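Local coordinates for KaiC-like domain-containing protein (Pyrococcus horikoshii, PDB 2EKD), which is of unknown function but belongs to the P-loop NTPase clan, may bind nucleotide as KaiC-like proteins do, and forms an assembly of six chains, at residues K123-G128 with E161-P166; G24-E29 with L179-S184; E101-V106 with V144-R149; L31-V36 with A62-A67. All coordinates share one frame; numbering follows the deposited sequence.

Contact 1: K123-G128 with E161-P166; sequences KLILLG and EKHSSP
The imidazole of His163 lies flat against the end of helix 121-127, with one face over the backbone of Leu126 and its edge turned to Gly128. Leu126 CA stands 3.9 Å from the centroid of the His163 ring and only 6° off the ring normal, a CH-pi contact close to the ring centre. In the ring plane, His163 NE2 donates to Gly128 O at 3.0 Å, and the donor meets that carbonyl nearly end-on, with a C=O...N angle of 170°. Ile125 O is as near to NE2, but the angle there is poor and no bond is counted. CG of His163 is anti to the backbone N (chi1 174°), which carries the ring away from its own helix and across to the other. The contact thus joins two helices of the alpha/beta fold at their C-terminal ends, 121-127 and 157-163, where Ser164 leaves the helix and stands at the N-cap position of helix 165-174. A leucine in place of His163 would probably leave Gly128 O without this N-H and lose the flat cover over Leu126. Two methyl groups come from the side of Leu126 CA: Leu126 CD1 approaches ND1 of His163 to 3.8 Å, and Ile125 CG2 reaches CD2 of His163 at the same distance. Ile125 O is instead bonded by Asn133 of helix 130-141, while Leu126 packs on Leu170 of a second subunit.

Contact 2: G24-E29 with L179-S184; sequences GTSRAE and LEITDS
The loop that follows strand 17-22 and leads into helix 29-37 probably corresponds in position to the phosphate-binding loop of P-loop NTPases, although GTSRAE is not a classical Walker A (GxxxxGK[S/T]) sequence. Ser26 and Ala28 of this loop meet a single side chain, Ile181, near the end of strand 177-182. Ile181 sends one branch to each. Its CG2 touches Ser26 CB at 4.0 Å, and its CD1 reaches Ala28 CB at 4.2 Å. The fork follows from the torsions of Ile181: CG2 lies anti to the backbone N, CG1 beside that N (chi1 -59°), and an extended chi2 of -180° carries CD1 on to the alanine. No hydrogen bond crosses the contact. Ser26 OG stays 3.9 Å from Ile181 O and takes its bond from Ser23 N, so the hydroxyl is bonded within its own loop while its CB faces the isoleucine. Packing is therefore purely van der Waals and modest in area, with Ala28 buried and Ile181 partly exposed. Next to Ser26 in the loop, Arg27 forms a salt bridge with Asp194 of a second subunit. Strand 177-182 runs parallel to strand 17-22, and Ile181 shares a backbone hydrogen bond with Glu21. Tyr22 touches both Ala28 and Ile181, and strand 185-190 lies along the other edge of 177-182, antiparallel to it.

Contact 3: E101-V106 with V144-R149; sequences EYMEIV and VGREER
Selenomethionine 103 (Met103) and Arg146 reach toward each other from opposite directions, between helix 99-105 of the alpha/beta fold and the loop that leads into strand 149-156. Van der Waals contact does the joining, and no hydrogen bond or salt bridge crosses the gap. The methyl CE of Met103 comes to 3.4 Å from Arg146 NH1, and SE of Met103 lies 3.8 Å from the same nitrogen. The chain of Met103 is bent at both chi2 (-59°) and chi3 (-87°), which curls its end round toward the arginine. Val106 CG2, three residues on, lies more loosely near the guanidinium, a doubtful approach because NH2 is uncertainly placed. The valine is buried and also rests on Ile75 of strand 73-77.

Charge enters only within the loop. A type I beta turn from Arg146 to Arg149 brings Glu148 beside the Arg146 guanidinium, but the pairing is long and out of plane. Aromatic packing ties helix 99-105 to the sheet: Tyr102 meets Tyr143 edge-to-face and lies on strand 73-77, next to strand 85-90. Within 101-106, Val106 CG1 sits over one face of the Tyr102 ring, 4.1 Å above its plane and displaced toward the rim.

Contact 4: L31-V36 with A62-A67; sequences LLYYIV and AGFDVA
Tyr33 presents one face of its ring to the edge of Phe64, a T-shaped stack with centroids 5.0 Å apart and planes at 67°. It joins helix 29-37 of the alpha/beta fold to the loop after helix 51-61, which leaves that helix through a Schellman motif at Gly63 and enters helix 67-70 with Val66 at the N-cap position. The touching atom of the phenylalanine is CD2, which stands 3.6 Å above the Tyr33 ring plane, offset toward the rim, and comes to 3.7 Å from Tyr33 CD2. With CG anti to the backbone N (chi1 -174°), Tyr33 extends off its helix until the phenol reaches the next residue of the loop. There its OH donates to Asp65 O at 2.8 Å, in the carbonyl plane and on a lone pair. One tyrosine therefore holds two neighbouring loop residues, by its face and by its hydroxyl. A phenylalanine here would probably leave Asp65 O without its phenol donor, and a bridging water without that hydroxyl. Leu59 of helix 51-61 also packs on Tyr33. The water joins the same pair: it accepts from Asp65 N at 2.8 Å and donates weakly to Tyr33 OH at 3.3 Å.

The four contacts spread round one alpha/beta domain built on a mixed sheet, with centres 15 to 28 Å apart. Along the chain contact 2 spans the other three: contact 4 closes before the first segments of contacts 3 and 1 appear, and those two interleave. Only contacts 2 and 4 meet, where Ile181 CD1 packs on Leu31 CD2 at 3.8 Å, so the loop before helix 29-37, the helix itself and strand 177-182 form one continuous region. Contact 3 lies across the chain's centre from contact 2. Helix 165-174 leads from contact 1 straight into strand 177-182 of contact 2. Contacts 1, 2 and 4 touch a second subunit, and 1 and 3 a third, which ties the fold to its assembly.

Contact 1: K123-G128 with E161-P166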
loop_
_atom_site.group_PDB
_atom_site.type_symbol
_atom_site.label_atom_id
_atom_site.label_comp_id
_atom_site.label_asym_id
_atom_site.label_seq_id
_atom_site.Cartn_x
_atom_site.Cartn_y
_atom_site.Cartn_z
ATOM N N LYS F 123 17.116 -4.652 14.547
ATOM C CA LYS F 123 18.070 -4.835 13.451
ATOM C C LYS F 123 17.992 -6.256 12.894
ATOM O O LYS F 123 18.003 -6.451 11.676
ATOM C CB LYS F 123 19.501 -4.534 13.920
ATOM C CG LYS F 123 19.752 -3.064 14.217
ATOM C CD LYS F 123 21.141 -2.838 14.797
ATOM C CE LYS F 123 21.354 -1.366 15.158
ATOM N NZ LYS F 123 22.745 -1.083 15.630
ATOM N N LEU F 124 17.911 -7.243 13.782
ATOM C CA LEU F 124 17.821 -8.641 13.358
ATOM C C LEU F 124 16.568 -8.856 12.530
ATOM O O LEU F 124 16.552 -9.645 11.581
ATOM C CB LEU F 124 17.757 -9.573 14.565
ATOM C CG LEU F 124 18.989 -9.674 15.456
ATOM C CD1 LEU F 124 18.709 -10.676 16.594
ATOM C CD2 LEU F 124 20.180 -10.121 14.612
ATOM N N ILE F 125 15.512 -8.153 12.914
ATOM C CA ILE F 125 14.237 -8.256 12.241
ATOM C C ILE F 125 14.254 -7.541 10.896
ATOM O O ILE F 125 13.739 -8.062 9.908
ATOM C CB ILE F 125 13.123 -7.678 13.131
ATOM C CG1 ILE F 125 12.936 -8.588 14.346
ATOM C CG2 ILE F 125 11.834 -7.517 12.332
ATOM C CD1 ILE F 125 11.998 -8.041 15.395
ATOM N N LEU F 126 14.843 -6.348 10.862
ATOM C CA LEU F 126 14.916 -5.581 9.624
ATOM C C LEU F 126 15.702 -6.350 8.561
ATOM O O LEU F 126 15.394 -6.263 7.372
ATOM C CB LEU F 126 15.587 -4.224 9.872
ATOM C CG LEU F 126 15.812 -3.318 8.656
ATOM C CD1 LEU F 126 14.465 -3.015 7.996
ATOM C CD2 LEU F 126 16.492 -2.018 9.083
ATOM N N LEU F 127 16.704 -7.106 8.997
ATOM C CA LEU F 127 17.552 -7.874 8.089
ATOM C C LEU F 127 16.969 -9.187 7.574
ATOM O O LEU F 127 17.387 -9.679 6.528
ATOM C CB LEU F 127 18.890 -8.177 8.765
ATOM C CG LEU F 127 19.854 -7.002 8.951
ATOM C CD1 LEU F 127 20.833 -7.312 10.077
ATOM C CD2 LEU F 127 20.584 -6.734 7.640
ATOM N N GLY F 128 16.012 -9.762 8.298
ATOM C CA GLY F 128 15.460 -11.030 7.868
ATOM C C GLY F 128 14.080 -11.026 7.243
ATOM O O GLY F 128 13.342 -10.034 7.308
ATOM N N GLU F 161 7.623 -2.191 12.870
ATOM C CA GLU F 161 6.281 -1.958 12.344
ATOM C C GLU F 161 6.261 -1.790 10.822
ATOM O O GLU F 161 5.471 -2.432 10.128
ATOM C CB GLU F 161 5.691 -0.723 13.031
ATOM C CG GLU F 161 4.443 -0.120 12.393
ATOM C CD GLU F 161 3.224 -1.010 12.492
ATOM O OE1 GLU F 161 2.994 -1.588 13.577
ATOM O OE2 GLU F 161 2.483 -1.117 11.488
ATOM N N LYS F 162 7.144 -0.944 10.304
ATOM C CA LYS F 162 7.199 -0.689 8.868
ATOM C C LYS F 162 7.836 -1.816 8.051
ATOM O O LYS F 162 7.566 -1.944 6.857
ATOM C CB LYS F 162 7.914 0.642 8.615
ATOM C CG LYS F 162 7.247 1.803 9.353
ATOM C CD LYS F 162 7.996 3.110 9.176
ATOM C CE LYS F 162 7.357 4.240 9.981
ATOM N NZ LYS F 162 5.897 4.392 9.694
ATOM N N HIS F 163 8.674 -2.631 8.683
ATOM C CA HIS F 163 9.301 -3.754 7.986
ATOM C C HIS F 163 8.301 -4.909 7.919
ATOM O O HIS F 163 8.106 -5.510 6.865
ATOM C CB HIS F 163 10.557 -4.216 8.725
ATOM C CG HIS F 163 11.178 -5.447 8.142
ATOM N ND1 HIS F 163 11.797 -5.459 6.909
ATOM C CD2 HIS F 163 11.288 -6.706 8.631
ATOM C CE1 HIS F 163 12.265 -6.671 6.665
ATOM N NE2 HIS F 163 11.970 -7.446 7.696
ATOM N N SER F 164 7.683 -5.219 9.057
ATOM C CA SER F 164 6.688 -6.282 9.134
ATOM C C SER F 164 5.752 -6.081 10.318
ATOM O O SER F 164 6.050 -6.483 11.445
ATOM C CB SER F 164 7.352 -7.648 9.252
ATOM O OG SER F 164 6.358 -8.656 9.323
ATOM N N SER F 165 4.614 -5.456 10.049
ATOM C CA SER F 165 3.622 -5.184 11.079
ATOM C C SER F 165 3.212 -6.449 11.854
ATOM O O SER F 165 3.023 -6.399 13.070
ATOM C CB SER F 165 2.397 -4.523 10.443
ATOM O OG SER F 165 1.719 -3.715 11.388
ATOM N N PRO F 166 3.050 -7.592 11.160
ATOM C CA PRO F 166 2.666 -8.820 11.870
ATOM C C PRO F 166 3.685 -9.191 12.949
ATOM O O PRO F 166 3.321 -9.576 14.062
ATOM C CB PRO F 166 2.613 -9.863 10.753
ATOM C CG PRO F 166 2.135 -9.069 9.590
ATOM C CD PRO F 166 2.970 -7.792 9.701
#

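Contact 2: G24-E29 with L179-S184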
loop_
_atom_site.group_PDB
_atom_site.type_symbol
_atom_site.label_atom_id
_atom_site.label_comp_id
_atom_site.label_asym_id
_atom_site.label_seq_id
_atom_site.Cartn_x
_atom_site.Cartn_y
_atom_site.Cartn_z
ATOM N N GLY F 24 13.284 7.133 16.828
ATOM C CA GLY F 24 14.515 7.884 16.667
ATOM C C GLY F 24 14.568 9.196 17.442
ATOM O O GLY F 24 15.654 9.657 17.797
ATOM N N THR F 25 13.412 9.806 17.710
ATOM C CA THR F 25 13.385 11.063 18.460
ATOM C C THR F 25 13.156 10.863 19.964
ATOM O O THR F 25 13.051 11.836 20.706
ATOM C CB THR F 25 12.288 12.020 17.939
ATOM O OG1 THR F 25 11.006 11.400 18.076
ATOM C CG2 THR F 25 12.529 12.377 16.477
ATOM N N SER F 26 13.090 9.610 20.412
ATOM C CA SER F 26 12.852 9.308 21.823
ATOM C C SER F 26 14.069 9.530 22.721
ATOM O O SER F 26 13.922 9.831 23.908
ATOM C CB SER F 26 12.402 7.847 21.996
ATOM O OG SER F 26 11.131 7.595 21.418
ATOM N N ARG F 27 15.266 9.382 22.160
ATOM C CA ARG F 27 16.490 9.497 22.943
ATOM C C ARG F 27 16.425 8.398 24.011
ATOM O O ARG F 27 16.669 8.642 25.192
ATOM C CB ARG F 27 16.601 10.869 23.617
ATOM C CG ARG F 27 16.925 12.006 22.675
ATOM C CD ARG F 27 17.440 13.210 23.446
ATOM N NE ARG F 27 16.445 13.730 24.380
ATOM C CZ ARG F 27 16.678 14.710 25.248
ATOM N NH1 ARG F 27 17.880 15.280 25.302
ATOM N NH2 ARG F 27 15.713 15.121 26.064
ATOM N N ALA F 28 16.084 7.191 23.570
ATOM C CA ALA F 28 15.964 6.029 24.445
ATOM C C ALA F 28 17.223 5.749 25.263
ATOM O O ALA F 28 17.162 5.088 26.292
ATOM C CB ALA F 28 15.590 4.794 23.617
ATOM N N GLU F 29 18.367 6.243 24.806
ATOM C CA GLU F 29 19.608 6.027 25.536
ATOM C C GLU F 29 19.507 6.582 26.970
ATOM O O GLU F 29 20.127 6.039 27.895
ATOM C CB GLU F 29 20.781 6.690 24.803
ATOM C CG GLU F 29 20.617 8.187 24.602
ATOM C CD GLU F 29 20.127 8.549 23.206
ATOM O OE1 GLU F 29 19.438 7.724 22.567
ATOM O OE2 GLU F 29 20.424 9.673 22.750
ATOM N N LEU F 179 6.295 -1.176 27.388
ATOM C CA LEU F 179 6.453 0.228 27.722
ATOM C C LEU F 179 6.656 0.989 26.425
ATOM O O LEU F 179 7.348 0.514 25.519
ATOM C CB LEU F 179 7.673 0.455 28.619
ATOM C CG LEU F 179 7.664 -0.177 30.015
ATOM C CD1 LEU F 179 8.925 0.233 30.764
ATOM C CD2 LEU F 179 6.419 0.266 30.779
ATOM N N GLU F 180 6.045 2.160 26.321
ATOM C CA GLU F 180 6.225 2.959 25.126
ATOM C C GLU F 180 6.690 4.351 25.534
ATOM O O GLU F 180 6.005 5.055 26.281
ATOM C CB GLU F 180 4.931 3.054 24.310
ATOM C CG GLU F 180 5.215 3.262 22.827
ATOM C CD GLU F 180 3.972 3.510 21.987
ATOM O OE1 GLU F 180 2.948 2.816 22.197
ATOM O OE2 GLU F 180 4.031 4.396 21.101
ATOM N N ILE F 181 7.869 4.733 25.057
ATOM C CA ILE F 181 8.412 6.038 25.373
ATOM C C ILE F 181 7.796 7.130 24.508
ATOM O O ILE F 181 7.784 7.026 23.281
ATOM C CB ILE F 181 9.939 6.084 25.166
ATOM C CG1 ILE F 181 10.624 5.044 26.056
ATOM C CG2 ILE F 181 10.452 7.484 25.485
ATOM C CD1 ILE F 181 12.136 5.019 25.924
ATOM N N THR F 182 7.273 8.170 25.155
ATOM C CA THR F 182 6.685 9.307 24.444
ATOM C C THR F 182 7.227 10.570 25.091
ATOM O O THR F 182 7.906 10.498 26.110
ATOM C CB THR F 182 5.143 9.344 24.541
ATOM O OG1 THR F 182 4.752 9.616 25.893
ATOM C CG2 THR F 182 4.547 8.019 24.089
ATOM N N ASP F 183 6.923 11.723 24.502
ATOM C CA ASP F 183 7.395 13.001 25.032
ATOM C C ASP F 183 6.853 13.351 26.411
ATOM O O ASP F 183 7.535 14.000 27.195
ATOM C CB ASP F 183 7.058 14.140 24.064
ATOM C CG ASP F 183 7.932 14.127 22.825
ATOM O OD1 ASP F 183 9.171 14.011 22.977
ATOM O OD2 ASP F 183 7.381 14.240 21.706
ATOM N N SER F 184 5.630 12.926 26.711
ATOM C CA SER F 184 5.038 13.233 28.009
ATOM C C SER F 184 5.360 12.170 29.053
ATOM O O SER F 184 4.977 12.293 30.217
ATOM C CB SER F 184 3.522 13.392 27.870
ATOM O OG SER F 184 2.931 12.216 27.346
#

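Contact 3: E101-V106 with V144-R149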
loop_
_atom_site.group_PDB
_atom_site.type_symbol
_atom_site.label_atom_id
_atom_site.label_comp_id
_atom_site.label_asym_id
_atom_site.label_seq_id
_atom_site.Cartn_x
_atom_site.Cartn_y
_atom_site.Cartn_z
ATOM N N GLU F 101 24.044 -22.149 23.180
ATOM C CA GLU F 101 25.289 -21.438 23.453
ATOM C C GLU F 101 25.090 -20.327 24.477
ATOM O O GLU F 101 25.985 -20.041 25.274
ATOM C CB GLU F 101 25.850 -20.839 22.161
ATOM C CG GLU F 101 26.136 -21.860 21.075
ATOM C CD GLU F 101 26.715 -21.230 19.827
ATOM O OE1 GLU F 101 27.804 -20.623 19.916
ATOM O OE2 GLU F 101 26.082 -21.340 18.754
ATOM N N TYR F 102 23.917 -19.702 24.443
ATOM C CA TYR F 102 23.590 -18.618 25.365
ATOM C C TYR F 102 23.679 -19.105 26.811
ATOM O O TYR F 102 24.344 -18.486 27.645
ATOM C CB TYR F 102 22.178 -18.091 25.071
ATOM C CG TYR F 102 21.800 -16.838 25.835
ATOM C CD1 TYR F 102 22.526 -15.658 25.681
ATOM C CD2 TYR F 102 20.713 -16.832 26.709
ATOM C CE1 TYR F 102 22.180 -14.501 26.377
ATOM C CE2 TYR F 102 20.356 -15.678 27.409
ATOM C CZ TYR F 102 21.094 -14.519 27.239
ATOM O OH TYR F 102 20.751 -13.380 27.933
HETATM N N MSE F 103 23.013 -20.221 27.096
HETATM C CA MSE F 103 23.013 -20.801 28.437
HETATM C C MSE F 103 24.427 -21.080 28.932
HETATM O O MSE F 103 24.709 -20.977 30.127
HETATM C CB MSE F 103 22.202 -22.100 28.446
HETATM C CG MSE F 103 20.720 -21.905 28.171
HETATM SE SE MSE F 103 19.955 -20.815 29.388
HETATM C CE MSE F 103 19.525 -21.996 30.663
ATOM N N GLU F 104 25.313 -21.435 28.009
ATOM C CA GLU F 104 26.696 -21.727 28.356
ATOM C C GLU F 104 27.429 -20.464 28.802
ATOM O O GLU F 104 28.315 -20.520 29.656
ATOM C CB GLU F 104 27.413 -22.352 27.156
ATOM C CG GLU F 104 28.855 -22.746 27.426
ATOM C CD GLU F 104 29.525 -23.358 26.209
ATOM O OE1 GLU F 104 29.041 -24.403 25.724
ATOM O OE2 GLU F 104 30.535 -22.792 25.737
ATOM N N ILE F 105 27.052 -19.325 28.223
ATOM C CA ILE F 105 27.673 -18.049 28.560
ATOM C C ILE F 105 27.181 -17.480 29.888
ATOM O O ILE F 105 27.955 -16.874 30.630
ATOM C CB ILE F 105 27.422 -16.993 27.460
ATOM C CG1 ILE F 105 28.197 -17.365 26.196
ATOM C CG2 ILE F 105 27.832 -15.610 27.955
ATOM C CD1 ILE F 105 28.025 -16.375 25.067
ATOM N N VAL F 106 25.898 -17.665 30.186
ATOM C CA VAL F 106 25.342 -17.147 31.433
ATOM C C VAL F 106 25.549 -18.105 32.600
ATOM O O VAL F 106 25.137 -17.822 33.726
ATOM C CB VAL F 106 23.828 -16.842 31.303
ATOM C CG1 VAL F 106 23.606 -15.746 30.273
ATOM C CG2 VAL F 106 23.068 -18.100 30.926
ATOM N N VAL F 144 11.107 -16.074 28.282
ATOM C CA VAL F 144 10.080 -15.456 29.104
ATOM C C VAL F 144 9.828 -16.375 30.297
ATOM O O VAL F 144 9.488 -17.548 30.128
ATOM C CB VAL F 144 8.762 -15.270 28.313
ATOM C CG1 VAL F 144 7.656 -14.781 29.241
ATOM C CG2 VAL F 144 8.976 -14.265 27.188
ATOM N N GLY F 145 10.014 -15.854 31.502
ATOM C CA GLY F 145 9.785 -16.675 32.672
ATOM C C GLY F 145 11.007 -17.130 33.453
ATOM O O GLY F 145 10.847 -17.642 34.559
ATOM N N ARG F 146 12.219 -16.984 32.917
ATOM C CA ARG F 146 13.380 -17.408 33.696
ATOM C C ARG F 146 13.655 -16.334 34.734
ATOM O O ARG F 146 13.976 -15.182 34.417
ATOM C CB ARG F 146 14.613 -17.688 32.820
ATOM C CG ARG F 146 15.205 -16.528 32.070
ATOM C CD ARG F 146 16.432 -16.976 31.254
ATOM N NE ARG F 146 17.648 -17.155 32.056
ATOM C CZ ARG F 146 18.176 -18.330 32.390
ATOM N NH1 ARG F 146 17.603 -19.463 32.001
ATOM N NH2 ARG F 146 19.292 -18.377 33.106
ATOM N N GLU F 147 13.496 -16.737 35.987
ATOM C CA GLU F 147 13.648 -15.859 37.132
ATOM C C GLU F 147 15.035 -15.310 37.419
ATOM O O GLU F 147 15.191 -14.482 38.311
ATOM C CB GLU F 147 13.093 -16.569 38.365
ATOM C CG GLU F 147 11.633 -16.970 38.185
ATOM C CD GLU F 147 11.062 -17.702 39.381
ATOM O OE1 GLU F 147 11.541 -18.816 39.689
ATOM O OE2 GLU F 147 10.130 -17.162 40.014
ATOM N N GLU F 148 16.045 -15.747 36.679
ATOM C CA GLU F 148 17.378 -15.215 36.930
ATOM C C GLU F 148 17.484 -13.755 36.495
ATOM O O GLU F 148 18.447 -13.074 36.847
ATOM C CB GLU F 148 18.455 -16.038 36.217
ATOM C CG GLU F 148 17.941 -16.940 35.124
ATOM C CD GLU F 148 17.262 -18.183 35.667
ATOM O OE1 GLU F 148 17.916 -18.926 36.427
ATOM O OE2 GLU F 148 16.081 -18.420 35.332
ATOM N N ARG F 149 16.499 -13.263 35.744
ATOM C CA ARG F 149 16.560 -11.879 35.300
ATOM C C ARG F 149 15.227 -11.251 34.917
ATOM O O ARG F 149 14.185 -11.906 34.904
ATOM C CB ARG F 149 17.502 -11.764 34.094
ATOM C CG ARG F 149 16.813 -11.934 32.726
ATOM C CD ARG F 149 16.263 -13.344 32.508
ATOM N NE ARG F 149 15.504 -13.423 31.263
ATOM C CZ ARG F 149 14.227 -13.069 31.132
ATOM N NH1 ARG F 149 13.543 -12.627 32.180
ATOM N NH2 ARG F 149 13.650 -13.099 29.937
#

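Contact 4: L31-V36 with A62-A67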
loop_
_atom_site.group_PDB
_atom_site.type_symbol
_atom_site.label_atom_id
_atom_site.label_comp_id
_atom_site.label_asym_id
_atom_site.label_seq_id
_atom_site.Cartn_x
_atom_site.Cartn_y
_atom_site.Cartn_z
ATOM N N LEU F 31 16.961 6.490 28.974
ATOM C CA LEU F 31 16.286 5.507 29.817
ATOM C C LEU F 31 17.243 4.366 30.123
ATOM O O LEU F 31 17.204 3.779 31.208
ATOM C CB LEU F 31 15.040 4.950 29.124
ATOM C CG LEU F 31 14.277 3.924 29.972
ATOM C CD1 LEU F 31 13.794 4.587 31.271
ATOM C CD2 LEU F 31 13.094 3.366 29.180
ATOM N N LEU F 32 18.096 4.049 29.154
ATOM C CA LEU F 32 19.074 2.992 29.335
ATOM C C LEU F 32 20.064 3.422 30.409
ATOM O O LEU F 32 20.396 2.649 31.303
ATOM C CB LEU F 32 19.852 2.727 28.046
ATOM C CG LEU F 32 21.013 1.760 28.326
ATOM C CD1 LEU F 32 20.438 0.364 28.601
ATOM C CD2 LEU F 32 21.984 1.738 27.157
ATOM N N TYR F 33 20.548 4.656 30.304
ATOM C CA TYR F 33 21.503 5.172 31.272
ATOM C C TYR F 33 20.883 5.097 32.661
ATOM O O TYR F 33 21.534 4.704 33.620
ATOM C CB TYR F 33 21.860 6.629 30.967
ATOM C CG TYR F 33 22.958 7.159 31.860
ATOM C CD1 TYR F 33 24.289 6.810 31.636
ATOM C CD2 TYR F 33 22.664 7.972 32.957
ATOM C CE1 TYR F 33 25.301 7.250 32.476
ATOM C CE2 TYR F 33 23.674 8.419 33.813
ATOM C CZ TYR F 33 24.991 8.053 33.564
ATOM O OH TYR F 33 26.000 8.482 34.397
ATOM N N TYR F 34 19.618 5.489 32.749
ATOM C CA TYR F 34 18.883 5.476 34.005
ATOM C C TYR F 34 18.845 4.076 34.611
ATOM O O TYR F 34 19.037 3.900 35.819
ATOM C CB TYR F 34 17.466 6.000 33.762
ATOM C CG TYR F 34 16.515 5.836 34.924
ATOM C CD1 TYR F 34 16.380 6.842 35.891
ATOM C CD2 TYR F 34 15.724 4.692 35.044
ATOM C CE1 TYR F 34 15.475 6.713 36.946
ATOM C CE2 TYR F 34 14.813 4.552 36.096
ATOM C CZ TYR F 34 14.693 5.565 37.040
ATOM O OH TYR F 34 13.777 5.441 38.058
ATOM N N ILE F 35 18.615 3.077 33.770
ATOM C CA ILE F 35 18.560 1.696 34.233
ATOM C C ILE F 35 19.929 1.160 34.686
ATOM O O ILE F 35 20.015 0.426 35.672
ATOM C CB ILE F 35 17.978 0.773 33.129
ATOM C CG1 ILE F 35 16.475 1.038 32.974
ATOM C CG2 ILE F 35 18.235 -0.696 33.470
ATOM C CD1 ILE F 35 15.796 0.195 31.886
ATOM N N VAL F 36 20.995 1.528 33.978
ATOM C CA VAL F 36 22.337 1.043 34.322
ATOM C C VAL F 36 22.943 1.793 35.527
ATOM O O VAL F 36 23.386 1.196 36.504
ATOM C CB VAL F 36 23.283 1.200 33.119
ATOM C CG1 VAL F 36 24.706 0.842 33.536
ATOM C CG2 VAL F 36 22.859 0.264 32.002
ATOM N N ALA F 62 26.631 13.594 24.753
ATOM C CA ALA F 62 25.633 14.355 25.503
ATOM C C ALA F 62 26.196 14.886 26.820
ATOM O O ALA F 62 25.565 15.711 27.477
ATOM C CB ALA F 62 24.391 13.487 25.775
ATOM N N GLY F 63 27.378 14.402 27.202
ATOM C CA GLY F 63 28.009 14.853 28.431
ATOM C C GLY F 63 27.827 13.955 29.645
ATOM O O GLY F 63 28.242 14.300 30.752
ATOM N N PHE F 64 27.202 12.799 29.460
ATOM C CA PHE F 64 27.002 11.897 30.585
ATOM C C PHE F 64 28.304 11.210 30.987
ATOM O O PHE F 64 29.230 11.081 30.188
ATOM C CB PHE F 64 25.966 10.821 30.244
ATOM C CG PHE F 64 24.554 11.332 30.156
ATOM C CD1 PHE F 64 24.157 12.152 29.103
ATOM C CD2 PHE F 64 23.618 10.990 31.129
ATOM C CE1 PHE F 64 22.849 12.626 29.019
ATOM C CE2 PHE F 64 22.301 11.460 31.055
ATOM C CZ PHE F 64 21.918 12.280 29.997
ATOM N N ASP F 65 28.376 10.790 32.241
ATOM C CA ASP F 65 29.533 10.056 32.721
ATOM C C ASP F 65 29.210 8.625 32.300
ATOM O O ASP F 65 28.296 8.008 32.839
ATOM C CB ASP F 65 29.639 10.155 34.243
ATOM C CG ASP F 65 30.599 9.142 34.825
ATOM O OD1 ASP F 65 31.755 9.069 34.354
ATOM O OD2 ASP F 65 30.195 8.417 35.759
ATOM N N VAL F 66 29.951 8.109 31.327
ATOM C CA VAL F 66 29.704 6.770 30.814
ATOM C C VAL F 66 30.544 5.648 31.417
ATOM O O VAL F 66 30.649 4.571 30.836
ATOM C CB VAL F 66 29.863 6.741 29.277
ATOM C CG1 VAL F 66 28.776 7.583 28.636
ATOM C CG2 VAL F 66 31.237 7.277 28.883
ATOM N N ALA F 67 31.147 5.890 32.576
ATOM C CA ALA F 67 31.933 4.846 33.225
ATOM C C ALA F 67 30.998 3.700 33.652
ATOM O O ALA F 67 31.340 2.522 33.516
ATOM C CB ALA F 67 32.671 5.411 34.427
HETATM O O HOH W 1 26.408 11.739 34.018
#